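PDB 3V68: putative uncharacterized protein from Pyrococcus furiosus, which belongs to the DUF2666 family of unknown function and probably binds double-stranded DNA. Local coordinates for residues Leu58-Glu63 against Ala103-Glu108; Arg80-Leu85 against Leu96-Ala101. All blocks are in the same frame, centred on the assembly; numbering follows the deposited sequence.

Interaction 1 of 2, residues Leu58-Glu63 against Ala103-Glu108; sequences LSIKIE and AVLTRE
Leu58 meets helix 91-110 through one methyl, CD2, which lies 3.7 Å from Glu108 CG and 4.0 Å from Val104 CG1. Val104 and Glu108 are four residues apart, about one helical turn, so this methyl sits against two residues stacked one above the other on the same side of the helix. What Glu108 offers is the aliphatic part of its side chain; the chain bends at chi2 (-50°), and its carboxylate makes a salt bridge through OE1 to Lys111. Ser59 faces away, its OG hydrogen-bonded to Asn55 O in the preceding helix. Ile60 turns back toward the helix. With CG1 opposite its own carbonyl carbon (chi1 -66°) and CD1 extended beyond it, the branch ends 4.1 Å from Leu105 CD2, the two side chains crossing at about a right angle. Lys61 points away but folds back over its own segment, and NZ donates to Ser59 O at 3.0 Å, approaching from above the carbonyl plane. The bond ties the lysine side chain back across Ile60 to the carbonyl two residues earlier. Ile62 again points inward, but it packs against Lys69 and Ala72 of helix 66-73 and Val78 of helix 76-83. The contact is thus apolar, without hydrogen bonds between the segments: the link from helix 54-58 to helix 66-73 runs past helix 91-110, where Leu105 also packs against Leu57, Leu73, Val78 and Ile82.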
loop_
_atom_site.group_PDB
_atom_site.type_symbol
_atom_site.label_atom_id
_atom_site.label_comp_id
_atom_site.label_asym_id
_atom_site.label_seq_id
_atom_site.Cartn_x
_atom_site.Cartn_y
_atom_site.Cartn_z
ATOM N N LEU A 58 0.863 12.949 -8.952
ATOM C CA LEU A 58 2.165 12.336 -9.202
ATOM C C LEU A 58 3.144 13.288 -9.895
ATOM O O LEU A 58 4.319 12.957 -10.077
ATOM C CB LEU A 58 1.997 11.032 -9.991
ATOM C CG LEU A 58 1.120 9.945 -9.350
ATOM C CD1 LEU A 58 0.980 8.746 -10.280
ATOM C CD2 LEU A 58 1.650 9.510 -7.988
ATOM N N SER A 59 2.656 14.471 -10.267
ATOM C CA SER A 59 3.498 15.519 -10.849
ATOM C C SER A 59 4.033 16.498 -9.801
ATOM O O SER A 59 4.817 17.393 -10.131
ATOM C CB SER A 59 2.740 16.280 -11.942
ATOM O OG SER A 59 2.434 15.429 -13.031
ATOM N N ILE A 60 3.610 16.331 -8.548
ATOM C CA ILE A 60 4.100 17.164 -7.445
ATOM C C ILE A 60 5.591 16.909 -7.239
ATOM O O ILE A 60 6.027 15.757 -7.152
ATOM C CB ILE A 60 3.318 16.916 -6.125
ATOM C CG1 ILE A 60 1.859 17.368 -6.270
ATOM C CG2 ILE A 60 3.984 17.637 -4.943
ATOM C CD1 ILE A 60 0.969 16.982 -5.103
ATOM N N LYS A 61 6.364 17.990 -7.176
ATOM C CA LYS A 61 7.811 17.884 -7.035
ATOM C C LYS A 61 8.242 17.919 -5.576
ATOM O O LYS A 61 7.953 18.872 -4.846
ATOM C CB LYS A 61 8.528 18.959 -7.865
ATOM C CG LYS A 61 8.299 18.847 -9.382
ATOM C CD LYS A 61 9.262 17.875 -10.083
ATOM C CE LYS A 61 8.853 16.407 -9.943
ATOM N NZ LYS A 61 7.512 16.106 -10.527
ATOM N N ILE A 62 8.910 16.847 -5.160
ATOM C CA ILE A 62 9.454 16.726 -3.817
ATOM C C ILE A 62 10.965 16.557 -3.969
ATOM O O ILE A 62 11.448 15.489 -4.352
ATOM C CB ILE A 62 8.834 15.526 -3.051
ATOM C CG1 ILE A 62 7.293 15.563 -3.086
ATOM C CG2 ILE A 62 9.353 15.470 -1.621
ATOM C CD1 ILE A 62 6.636 16.641 -2.230
ATOM N N GLU A 63 11.699 17.627 -3.675
ATOM C CA GLU A 63 13.133 17.692 -3.954
ATOM C C GLU A 63 14.001 17.357 -2.744
ATOM O O GLU A 63 13.569 17.496 -1.597
ATOM C CB GLU A 63 13.505 19.090 -4.467
ATOM C CG GLU A 63 12.942 19.442 -5.843
ATOM C CD GLU A 63 13.782 18.901 -6.990
ATOM O OE1 GLU A 63 14.915 18.438 -6.746
ATOM O OE2 GLU A 63 13.308 18.947 -8.145
ATOM N N ALA A 103 -1.093 9.123 0.808
ATOM C CA ALA A 103 -0.484 7.790 0.858
ATOM C C ALA A 103 0.055 7.356 -0.503
ATOM O O ALA A 103 1.104 6.716 -0.580
ATOM C CB ALA A 103 -1.473 6.756 1.389
ATOM N N VAL A 104 -0.667 7.709 -1.567
ATOM C CA VAL A 104 -0.232 7.403 -2.931
ATOM C C VAL A 104 1.050 8.169 -3.245
ATOM O O VAL A 104 2.029 7.592 -3.728
ATOM C CB VAL A 104 -1.343 7.728 -3.968
ATOM C CG1 VAL A 104 -0.787 7.755 -5.386
ATOM C CG2 VAL A 104 -2.465 6.712 -3.864
ATOM N N LEU A 105 1.039 9.465 -2.943
ATOM C CA LEU A 105 2.201 10.316 -3.176
ATOM C C LEU A 105 3.411 9.849 -2.358
ATOM O O LEU A 105 4.518 9.747 -2.876
ATOM C CB LEU A 105 1.872 11.780 -2.864
ATOM C CG LEU A 105 2.987 12.801 -3.102
ATOM C CD1 LEU A 105 3.376 12.836 -4.576
ATOM C CD2 LEU A 105 2.580 14.185 -2.617
ATOM N N THR A 106 3.181 9.552 -1.083
ATOM C CA THR A 106 4.246 9.093 -0.195
ATOM C C THR A 106 4.936 7.826 -0.718
ATOM O O THR A 106 6.169 7.756 -0.749
ATOM C CB THR A 106 3.712 8.897 1.242
ATOM O OG1 THR A 106 3.202 10.145 1.722
ATOM C CG2 THR A 106 4.813 8.412 2.183
ATOM N N ARG A 107 4.152 6.843 -1.157
ATOM C CA ARG A 107 4.719 5.625 -1.723
ATOM C C ARG A 107 5.574 5.927 -2.954
ATOM O O ARG A 107 6.694 5.443 -3.061
ATOM C CB ARG A 107 3.629 4.608 -2.085
ATOM C CG ARG A 107 4.161 3.373 -2.851
ATOM C CD ARG A 107 3.083 2.304 -3.101
ATOM N NE ARG A 107 2.763 1.596 -1.866
ATOM C CZ ARG A 107 3.137 0.353 -1.575
ATOM N NH1 ARG A 107 3.814 -0.385 -2.452
ATOM N NH2 ARG A 107 2.790 -0.168 -0.407
ATOM N N GLU A 108 5.044 6.727 -3.877
ATOM C CA GLU A 108 5.754 6.983 -5.127
ATOM C C GLU A 108 7.023 7.805 -4.915
ATOM O O GLU A 108 8.046 7.545 -5.552
ATOM C CB GLU A 108 4.827 7.622 -6.168
ATOM C CG GLU A 108 3.696 6.700 -6.636
ATOM C CD GLU A 108 4.175 5.314 -7.063
ATOM O OE1 GLU A 108 4.968 5.223 -8.026
ATOM O OE2 GLU A 108 3.753 4.315 -6.440
#

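Interaction 2 of 2, residues Arg80-Leu85 against Leu96-Ala101; sequences RQIGRL and LLVEVA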
loop_
_atom_site.group_PDB
_atom_site.type_symbol
_atom_site.label_atom_id
_atom_site.label_comp_id
_atom_site.label_asym_id
_atom_site.label_seq_id
_atom_site.Cartn_x
_atom_site.Cartn_y
_atom_site.Cartn_z
ATOM N N ARG A 80 -1.694 21.391 1.176
ATOM C CA ARG A 80 -2.511 22.310 0.379
ATOM C C ARG A 80 -2.514 21.916 -1.103
ATOM O O ARG A 80 -3.566 21.932 -1.755
ATOM C CB ARG A 80 -2.017 23.748 0.580
ATOM C CG ARG A 80 -2.847 24.839 -0.100
ATOM C CD ARG A 80 -2.642 26.212 0.558
ATOM N NE ARG A 80 -1.251 26.481 0.940
ATOM C CZ ARG A 80 -0.777 26.415 2.185
ATOM N NH1 ARG A 80 -1.573 26.088 3.198
ATOM N NH2 ARG A 80 0.503 26.673 2.422
ATOM N N GLN A 81 -1.340 21.554 -1.623
ATOM C CA GLN A 81 -1.210 21.066 -3.003
ATOM C C GLN A 81 -2.075 19.835 -3.251
ATOM O O GLN A 81 -2.752 19.743 -4.275
ATOM C CB GLN A 81 0.249 20.736 -3.344
ATOM C CG GLN A 81 1.168 21.933 -3.535
ATOM C CD GLN A 81 2.582 21.518 -3.906
ATOM O OE1 GLN A 81 3.461 21.448 -3.048
ATOM N NE2 GLN A 81 2.803 21.222 -5.186
ATOM N N ILE A 82 -2.048 18.893 -2.310
ATOM C CA ILE A 82 -2.843 17.673 -2.419
ATOM C C ILE A 82 -4.341 17.986 -2.369
ATOM O O ILE A 82 -5.114 17.452 -3.165
ATOM C CB ILE A 82 -2.454 16.639 -1.327
ATOM C CG1 ILE A 82 -1.006 16.179 -1.529
ATOM C CG2 ILE A 82 -3.404 15.439 -1.342
ATOM C CD1 ILE A 82 -0.425 15.384 -0.364
ATOM N N GLY A 83 -4.737 18.855 -1.439
ATOM C CA GLY A 83 -6.132 19.261 -1.287
ATOM C C GLY A 83 -6.713 19.818 -2.573
ATOM O O GLY A 83 -7.859 19.536 -2.923
ATOM N N ARG A 84 -5.900 20.587 -3.288
ATOM C CA ARG A 84 -6.319 21.185 -4.559
ATOM C C ARG A 84 -6.562 20.167 -5.668
ATOM O O ARG A 84 -7.202 20.474 -6.676
ATOM C CB ARG A 84 -5.315 22.249 -4.998
ATOM C CG ARG A 84 -5.487 23.509 -4.205
ATOM C CD ARG A 84 -4.426 24.536 -4.462
ATOM N NE ARG A 84 -4.835 25.788 -3.839
ATOM C CZ ARG A 84 -4.025 26.798 -3.551
ATOM N NH1 ARG A 84 -2.730 26.725 -3.822
ATOM N NH2 ARG A 84 -4.521 27.888 -2.984
ATOM N N LEU A 85 -6.057 18.954 -5.476
ATOM C CA LEU A 85 -6.196 17.900 -6.465
ATOM C C LEU A 85 -7.340 16.938 -6.136
ATOM O O LEU A 85 -7.579 15.979 -6.871
ATOM C CB LEU A 85 -4.870 17.146 -6.609
ATOM C CG LEU A 85 -3.688 17.978 -7.123
ATOM C CD1 LEU A 85 -2.375 17.328 -6.745
ATOM C CD2 LEU A 85 -3.764 18.201 -8.635
ATOM N N LEU A 96 -10.858 12.556 4.103
ATOM C CA LEU A 96 -10.646 11.128 3.849
ATOM C C LEU A 96 -9.863 10.894 2.560
ATOM O O LEU A 96 -8.930 10.078 2.529
ATOM C CB LEU A 96 -11.981 10.386 3.793
ATOM C CG LEU A 96 -12.807 10.304 5.079
ATOM C CD1 LEU A 96 -14.165 9.722 4.758
ATOM C CD2 LEU A 96 -12.097 9.480 6.152
ATOM N N LEU A 97 -10.231 11.628 1.512
ATOM C CA LEU A 97 -9.596 11.481 0.202
ATOM C C LEU A 97 -8.193 12.082 0.154
ATOM O O LEU A 97 -7.310 11.537 -0.514
ATOM C CB LEU A 97 -10.479 12.063 -0.906
ATOM C CG LEU A 97 -11.804 11.335 -1.159
ATOM C CD1 LEU A 97 -12.730 12.195 -2.011
ATOM C CD2 LEU A 97 -11.577 9.972 -1.812
ATOM N N VAL A 98 -7.986 13.191 0.863
ATOM C CA VAL A 98 -6.652 13.789 0.993
ATOM C C VAL A 98 -5.656 12.805 1.614
ATOM O O VAL A 98 -4.523 12.689 1.150
ATOM C CB VAL A 98 -6.683 15.138 1.773
ATOM C CG1 VAL A 98 -5.284 15.570 2.199
ATOM C CG2 VAL A 98 -7.317 16.228 0.918
ATOM N N GLU A 99 -6.087 12.077 2.642
ATOM C CA GLU A 99 -5.216 11.084 3.265
ATOM C C GLU A 99 -4.851 9.945 2.299
ATOM O O GLU A 99 -3.703 9.480 2.280
ATOM C CB GLU A 99 -5.840 10.531 4.547
ATOM C CG GLU A 99 -4.849 9.736 5.394
ATOM C CD GLU A 99 -5.448 9.162 6.664
ATOM O OE1 GLU A 99 -6.686 9.205 6.839
ATOM O OE2 GLU A 99 -4.661 8.658 7.492
ATOM N N VAL A 100 -5.824 9.519 1.495
ATOM C CA VAL A 100 -5.592 8.524 0.445
ATOM C C VAL A 100 -4.574 9.031 -0.580
ATOM O O VAL A 100 -3.606 8.333 -0.889
ATOM C CB VAL A 100 -6.916 8.116 -0.247
ATOM C CG1 VAL A 100 -6.660 7.281 -1.513
ATOM C CG2 VAL A 100 -7.787 7.346 0.733
ATOM N N ALA A 101 -4.795 10.245 -1.087
ATOM C CA ALA A 101 -3.884 10.867 -2.055
ATOM C C ALA A 101 -2.479 11.002 -1.485
ATOM O O ALA A 101 -1.489 10.731 -2.171
ATOM C CB ALA A 101 -4.418 12.228 -2.495
#
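Ile82 and Gly83 of helix 76-83 pack against Val98 and Ala101 of helix 91-110 in a helix-helix contact within the first of the protein's two DUF2666 family regions. Its chemistry is apolar, with no hydrogen bond from one segment to the other. Among the side chains, Ile82 does most of the work through its CG2 methyl, which reaches Ala101 CB at 3.6 Å and Val98 CG1 at 4.0 Å. Val98 and Ala101 lie three residues apart, so this single methyl rests against two residues on the same side of the helix. The longer branch of Ile82 continues to Leu105, and Leu57 of helix 54-58 borders both Ile82 and Ala101. The backbone takes part too: Ile82 CG2 lies 3.9 Å from Val98 O, and the segments come nearest at Gly83 and Val98, whose CA atoms are 6.0 Å apart. Beyond Gly83 the chain turns, and Leu85 N donates to Ile82 O at 2.9 Å. On helix 91-110, Glu99 faces away and binds Lys236 and Asn243. The two methyls of Val98 divide their partners: with CG1 placed opposite the backbone N (chi1 166°) and turned to Ile82, CG2 lies 3.9 Å from Gly83 CA.

Both interactions use helix 91-110, interaction 2 its middle and interaction 1 the part that follows, and their centres are 11 Å apart on the same side of the chain's centre. Interaction 1 brings a loop to the helix and is mostly buried, with exposed Leu58 at its edge; interaction 2 pairs two helices and is partly buried, slightly farther out. Both are apolar, but the first includes the aliphatic part of an acidic residue, whereas the second brings a glycine backbone against a valine. They merge into one hydrophobic cluster: Ile60 CD1 lies 3.7 Å from Leu85 CD1, and Leu105 CD2 is 3.9 Å from Ile82 CD1.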